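Local coordinates for protein involved in catabolism of external DNA (Legionella pneumophila subsp. pneumophila, PDB 2OO3) that probably transfers a methyl group from S-adenosyl-L-methionine to N6 of adenine 2030 in 23S ribosomal RNA, at residues L118-H122 / P123-N127; N108-R111 / S112-L116; L81-I84 / S85-Q89. All coordinates share one frame; numbering follows the deposited sequence.

Contact 1. Residues L118-H122 / P123-N127; sequences LCELH and PTEYN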
# COMPACT_ATOMS: atom_id res chain seq x y z
N LEU A 118 0.29 7.55 12.02
CA LEU A 118 0.46 8.03 10.66
C LEU A 118 1.52 9.11 10.62
O LEU A 118 1.44 10.08 11.38
CB LEU A 118 -0.86 8.61 10.14
CG LEU A 118 -2.11 7.72 10.27
CD1 LEU A 118 -3.41 8.44 9.89
CD2 LEU A 118 -1.93 6.35 9.47
N CYS A 119 2.50 8.96 9.72
CA CYS A 119 3.62 9.92 9.65
C CYS A 119 3.58 10.64 8.33
O CYS A 119 3.41 10.01 7.28
CB CYS A 119 4.98 9.21 9.75
SG CYS A 119 5.24 8.23 11.28
N GLU A 120 3.79 11.95 8.36
CA GLU A 120 3.91 12.70 7.13
C GLU A 120 4.91 13.84 7.29
O GLU A 120 4.77 14.67 8.18
CB GLU A 120 2.53 13.25 6.66
CG GLU A 120 2.60 14.21 5.44
CD GLU A 120 3.36 13.61 4.23
OE1 GLU A 120 3.23 12.38 3.94
OE2 GLU A 120 4.09 14.39 3.57
N LEU A 121 5.87 13.91 6.38
CA LEU A 121 6.93 14.91 6.45
C LEU A 121 6.53 16.30 5.90
O LEU A 121 6.95 17.33 6.45
CB LEU A 121 8.14 14.36 5.69
CG LEU A 121 9.53 14.92 5.94
CD1 LEU A 121 9.93 14.69 7.36
CD2 LEU A 121 10.50 14.28 4.99
N HIS A 122 5.75 16.36 4.83
CA HIS A 122 5.40 17.65 4.23
C HIS A 122 4.33 18.41 5.06
O HIS A 122 3.27 17.86 5.37
CB HIS A 122 4.95 17.49 2.77
CG HIS A 122 4.76 18.79 2.05
ND1 HIS A 122 5.43 19.10 0.89
CD2 HIS A 122 4.00 19.87 2.34
CE1 HIS A 122 5.09 20.32 0.50
NE2 HIS A 122 4.23 20.81 1.37
N PRO A 123 4.62 19.69 5.41
CA PRO A 123 3.71 20.45 6.26
C PRO A 123 2.31 20.68 5.70
O PRO A 123 1.35 20.65 6.47
CB PRO A 123 4.46 21.76 6.50
CG PRO A 123 5.43 21.86 5.40
CD PRO A 123 5.83 20.47 5.07
N THR A 124 2.18 20.94 4.40
CA THR A 124 0.85 21.09 3.80
C THR A 124 0.07 19.78 3.84
O THR A 124 -1.12 19.76 4.21
CB THR A 124 0.91 21.60 2.35
OG1 THR A 124 1.60 22.86 2.33
CG2 THR A 124 -0.50 21.81 1.79
N GLU A 125 0.75 18.69 3.45
CA GLU A 125 0.14 17.37 3.44
C GLU A 125 -0.27 16.96 4.87
O GLU A 125 -1.39 16.49 5.11
CB GLU A 125 1.10 16.33 2.85
CG GLU A 125 1.51 16.65 1.40
CD GLU A 125 0.31 17.05 0.56
OE1 GLU A 125 -0.50 16.16 0.22
OE2 GLU A 125 0.14 18.27 0.29
N TYR A 126 0.66 17.15 5.80
CA TYR A 126 0.38 16.87 7.21
C TYR A 126 -0.84 17.64 7.71
O TYR A 126 -1.69 17.08 8.40
CB TYR A 126 1.62 17.16 8.05
CG TYR A 126 1.31 17.28 9.53
CD1 TYR A 126 1.18 16.14 10.34
CD2 TYR A 126 1.17 18.54 10.12
CE1 TYR A 126 0.89 16.26 11.73
CE2 TYR A 126 0.88 18.67 11.46
CZ TYR A 126 0.75 17.52 12.26
OH TYR A 126 0.45 17.69 13.60
N ASN A 127 -0.93 18.93 7.35
CA ASN A 127 -2.06 19.74 7.80
C ASN A 127 -3.39 19.23 7.26
O ASN A 127 -4.39 19.32 7.96
CB ASN A 127 -1.89 21.24 7.48
CG ASN A 127 -0.86 21.94 8.39
OD1 ASN A 127 -0.01 22.67 7.89
ND2 ASN A 127 -0.93 21.73 9.71

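Contact 2. Residues N108-R111 / S112-L116; sequences NQLR and SQDRL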
# COMPACT_ATOMS: atom_id res chain seq x y z
N ASN A 108 -11.10 2.79 7.98
CA ASN A 108 -12.33 2.05 7.71
C ASN A 108 -12.31 0.60 8.15
O ASN A 108 -13.30 0.12 8.71
CB ASN A 108 -12.77 2.16 6.24
CG ASN A 108 -13.70 3.32 6.02
OD1 ASN A 108 -14.92 3.21 6.24
ND2 ASN A 108 -13.14 4.47 5.67
N GLN A 109 -11.21 -0.10 7.93
CA GLN A 109 -11.15 -1.51 8.26
C GLN A 109 -10.66 -1.89 9.67
O GLN A 109 -10.94 -3.01 10.16
CB GLN A 109 -10.27 -2.19 7.24
CG GLN A 109 -11.06 -2.64 6.00
CD GLN A 109 -10.13 -3.26 5.02
OE1 GLN A 109 -9.32 -2.57 4.43
NE2 GLN A 109 -10.18 -4.58 4.89
N LEU A 110 -9.91 -1.00 10.30
CA LEU A 110 -9.38 -1.28 11.63
C LEU A 110 -10.45 -1.11 12.70
O LEU A 110 -11.56 -0.66 12.40
CB LEU A 110 -8.13 -0.43 11.91
CG LEU A 110 -6.90 -0.91 11.12
CD1 LEU A 110 -5.72 0.02 11.34
CD2 LEU A 110 -6.50 -2.30 11.53
N ARG A 111 -10.12 -1.48 13.95
CA ARG A 111 -11.10 -1.53 15.03
C ARG A 111 -10.77 -0.51 16.12
O ARG A 111 -9.65 0.01 16.18
CB ARG A 111 -11.15 -2.95 15.60
CG ARG A 111 -11.40 -3.93 14.49
CD ARG A 111 -10.72 -5.24 14.65
NE ARG A 111 -9.29 -5.18 14.97
CZ ARG A 111 -8.64 -6.24 15.44
NH1 ARG A 111 -9.33 -7.37 15.60
NH2 ARG A 111 -7.36 -6.19 15.76
N SER A 112 -11.74 -0.24 17.00
CA SER A 112 -11.51 0.69 18.09
C SER A 112 -10.36 0.27 18.97
O SER A 112 -9.70 1.14 19.56
CB SER A 112 -12.77 0.85 18.95
OG SER A 112 -13.26 -0.42 19.35
N GLN A 113 -10.07 -1.04 19.06
CA GLN A 113 -8.96 -1.48 19.93
C GLN A 113 -7.56 -1.28 19.31
O GLN A 113 -6.55 -1.43 19.98
CB GLN A 113 -9.11 -2.97 20.31
CG GLN A 113 -8.90 -3.88 19.09
CD GLN A 113 -9.22 -5.31 19.35
OE1 GLN A 113 -8.47 -5.99 20.07
NE2 GLN A 113 -10.34 -5.81 18.78
N ASP A 114 -7.50 -0.97 18.03
CA ASP A 114 -6.22 -0.94 17.32
C ASP A 114 -5.59 0.41 17.52
O ASP A 114 -6.22 1.32 18.08
CB ASP A 114 -6.42 -1.26 15.82
CG ASP A 114 -7.02 -2.65 15.60
OD1 ASP A 114 -6.59 -3.59 16.33
OD2 ASP A 114 -7.90 -2.82 14.72
N ARG A 115 -4.36 0.58 17.08
CA ARG A 115 -3.73 1.90 17.19
C ARG A 115 -3.08 2.25 15.89
O ARG A 115 -2.21 1.49 15.41
CB ARG A 115 -2.67 1.91 18.30
CG ARG A 115 -1.99 3.24 18.46
CD ARG A 115 -1.23 3.32 19.80
NE ARG A 115 -0.24 2.26 19.90
CZ ARG A 115 1.08 2.42 19.72
NH1 ARG A 115 1.58 3.62 19.42
NH2 ARG A 115 1.88 1.37 19.83
N LEU A 116 -3.49 3.39 15.32
CA LEU A 116 -2.94 3.85 14.02
C LEU A 116 -1.95 4.96 14.29
O LEU A 116 -2.23 5.91 15.02
CB LEU A 116 -4.04 4.38 13.08
CG LEU A 116 -5.11 3.41 12.54
CD1 LEU A 116 -6.14 3.04 13.60
CD2 LEU A 116 -5.78 4.01 11.29
O HOH W 1 -8.29 2.31 16.47

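Contact 3. Residues L81-I84 / S85-Q89; sequences LEYI and SVIKQ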
# COMPACT_ATOMS: atom_id res chain seq x y z
N LEU A 81 -14.30 -6.25 -2.75
CA LEU A 81 -15.39 -5.64 -1.98
C LEU A 81 -14.94 -4.57 -1.01
O LEU A 81 -15.54 -3.52 -0.98
CB LEU A 81 -16.23 -6.70 -1.22
CG LEU A 81 -17.09 -7.58 -2.12
CD1 LEU A 81 -17.64 -8.77 -1.26
CD2 LEU A 81 -18.21 -6.76 -2.71
N GLU A 82 -13.93 -4.84 -0.20
CA GLU A 82 -13.57 -3.88 0.88
C GLU A 82 -13.04 -2.61 0.24
O GLU A 82 -13.37 -1.49 0.65
CB GLU A 82 -12.53 -4.48 1.82
CG GLU A 82 -13.08 -5.62 2.73
CD GLU A 82 -12.98 -7.05 2.11
OE1 GLU A 82 -12.90 -7.22 0.87
OE2 GLU A 82 -12.98 -8.02 2.90
N TYR A 83 -12.23 -2.78 -0.80
CA TYR A 83 -11.66 -1.65 -1.54
C TYR A 83 -12.75 -0.76 -2.12
O TYR A 83 -12.75 0.45 -1.90
CB TYR A 83 -10.76 -2.19 -2.67
CG TYR A 83 -10.09 -1.13 -3.55
CD1 TYR A 83 -9.14 -0.23 -3.02
CD2 TYR A 83 -10.37 -1.06 -4.90
CE1 TYR A 83 -8.52 0.73 -3.81
CE2 TYR A 83 -9.75 -0.10 -5.72
CZ TYR A 83 -8.81 0.77 -5.17
OH TYR A 83 -8.19 1.72 -5.98
N ILE A 84 -13.63 -1.35 -2.91
CA ILE A 84 -14.75 -0.64 -3.48
C ILE A 84 -15.64 0.05 -2.44
O ILE A 84 -16.10 1.16 -2.67
CB ILE A 84 -15.59 -1.57 -4.44
CG1 ILE A 84 -14.74 -2.00 -5.66
CG2 ILE A 84 -16.88 -0.88 -4.95
CD1 ILE A 84 -14.25 -0.84 -6.57
N SER A 85 -15.92 -0.63 -1.33
CA SER A 85 -16.86 -0.06 -0.35
C SER A 85 -16.31 1.24 0.21
O SER A 85 -17.07 2.17 0.45
CB SER A 85 -17.17 -1.02 0.80
OG SER A 85 -16.06 -1.12 1.65
N VAL A 86 -14.99 1.32 0.40
CA VAL A 86 -14.39 2.58 0.91
C VAL A 86 -14.50 3.73 -0.12
O VAL A 86 -14.77 4.90 0.23
CB VAL A 86 -12.92 2.37 1.37
CG1 VAL A 86 -12.27 3.68 1.79
CG2 VAL A 86 -12.87 1.38 2.51
N ILE A 87 -14.27 3.40 -1.39
CA ILE A 87 -14.37 4.39 -2.46
C ILE A 87 -15.84 4.85 -2.60
O ILE A 87 -16.11 6.04 -2.84
CB ILE A 87 -13.84 3.81 -3.78
CG1 ILE A 87 -12.33 3.56 -3.65
CG2 ILE A 87 -14.06 4.77 -4.98
CD1 ILE A 87 -11.91 2.53 -4.52
N LYS A 88 -16.76 3.91 -2.45
CA LYS A 88 -18.20 4.24 -2.42
C LYS A 88 -18.49 5.22 -1.27
O LYS A 88 -19.19 6.21 -1.47
CB LYS A 88 -19.02 2.96 -2.24
CG LYS A 88 -20.52 3.14 -2.49
CD LYS A 88 -21.25 1.76 -2.59
CE LYS A 88 -20.87 0.96 -3.85
NZ LYS A 88 -21.53 -0.43 -3.84
N GLN A 89 -17.93 4.94 -0.09
CA GLN A 89 -18.23 5.69 1.13
C GLN A 89 -17.79 7.12 1.02
O GLN A 89 -18.52 8.03 1.40
CB GLN A 89 -17.48 5.10 2.32
CG GLN A 89 -17.85 5.78 3.64
CD GLN A 89 -16.79 5.58 4.66
OE1 GLN A 89 -15.81 6.30 4.66
NE2 GLN A 89 -16.94 4.58 5.50

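Contact 1. Residues L118-H122 / P123-N127
H122 and E120 meet the first residues of a helix through hydrogen bonds and close packing. Y126 N donates to H122 O, 2.7 Å long with an N-H...O angle of 167°, and the bond closes the first turn of helix 123-129 on the residue at its N-cap. P123 O in turn accepts from N127 N. Before the helix, E120 OE2 receives H122 N at 2.9 Å, from the anti side and well out of the carboxylate plane, while E120 OE1 is held by G45 N. With its two oxygens tied to separate loops, the carboxylate has little rotational freedom. A weak bond of 3.5 Å joins T124 OG1 to H122 NE2.

The remaining touches are packing. With CG anti to its backbone N (chi1 -172°), the H122 side chain lies alongside that of T124, and T124 N comes to the edge of the imidazole. E120 and E125 also run side by side, E120 OE2 resting 3.6 Å from E125 CB; their carboxylates stay apart, that of E125 turning to a salt bridge with R46. E120 CG packs against the Y126 backbone, whereas the Y126 ring leads away to stack on H143.

An acidic residue at the carboxyl end of the second parallel strand of the main sheet, here 115-119, is typical of Rossmann-like methyltransferases, where it commonly binds the cofactor ribose; E120 is predicted to bind S-adenosyl-L-methionine.

Contact 2. Residues N108-R111 / S112-L116
R111 and D114 close this turn with a two-pronged, side-on salt bridge, its tightly packed part. R111 NE meets D114 OD2 at 2.8 Å in the guanidinium plane and almost straight (175°), while R111 NH2 reaches D114 OD1 at 2.8 Å, tilted from that plane; each carboxylate oxygen of D114 accepts through its syn lone pair. D114 OD2 also takes R111 N at 2.7 Å from its anti side, so one oxygen is gripped by two donors of the same residue. Bends at chi2 and chi3 fold the arginine back over the turn to make this possible. The Q113 amide, held in turn by D34, stacks over one guanidinium face, with Q113 NE2 3.7 Å from R111 NH1. Beyond the pair, R111 NH1 and NH2 bind K33 O and K35 O, and L37 N donates to D114 OD1. L110 CD1 packs on L116 CG at 3.6 Å, a buried apolar contact.

The outer side is looser: S112 is exposed, and a water bridges R111 O and D114 O.

D114 N to R111 O, 3.0 Å, completes a type I beta turn from R111 to D114, which joins helix 102-109 to strand 115-119 in the Rossmann-like fold.

Contact 3. Residues L81-I84 / S85-Q89
One face of the Y83 ring carries the end of I87, one helical turn further on. I87 CD1 stands 3.7 Å from the Y83 ring centroid and 15° off the normal, a CH-pi contact displaced toward the CE2 and CZ side, each of which it meets at 3.6 Å. With CG anti to the backbone N (chi1 179°), the Y83 ring is placed where I87 CD1 can lie over it, and the I87 chain reaches across to it obliquely. The ring also meets F105, their planes nearly parallel, and it touches V17, H20 and I21 of helix 14-30. Its hydroxyl is hydrogen-bonded to Y99 OH.

On the exposed side of the helix, S85 turns back on the preceding turn. Its OG sits between the backbone N and the carbonyl carbon (chi1 73°), from where S85 OG donates to E82 O at 2.9 Å. V86 N reaches the same E82 O at 3.3 Å from the same face of the carbonyl plane, so this oxygen serves a side chain as well as the helix backbone. S85 N to L81 O (2.9 Å) and K88 N to I84 O (2.8 Å) are well-formed helical bonds, whereas I87 N to Y83 O is weak at 3.4 Å. The E82 carboxylate forms a salt bridge with R25 of helix 14-30.

The chemistry thus divides this amphipathic helix: an aromatic and aliphatic face buried next to H20, predicted to bind S-adenosyl-L-methionine, and a more exposed side with S85 and K88, on which the serine hydroxyl is satisfied by the helix backbone.

How the contacts relate
The three contacts follow one another along the chain within one Rossmann-like domain. Contacts 2 and 1 lie at the two ends of strand 115-119, their centres 21 Å apart: the first leads into the strand and the second leaves it for helix 123-129. Contact 3 touches contact 2 directly, through a probable hydrogen bond of 2.6 Å between N108 OD1 and Q89 NE2 and through packing of N108 CB on V86 CG2. Contacts 1 and 3 stay about 13 Å apart at their nearest atoms, yet each borders the predicted cofactor site, contact 1 by E120 itself and contact 3 by Y83, whose side chain is about 3 Å from that of H20.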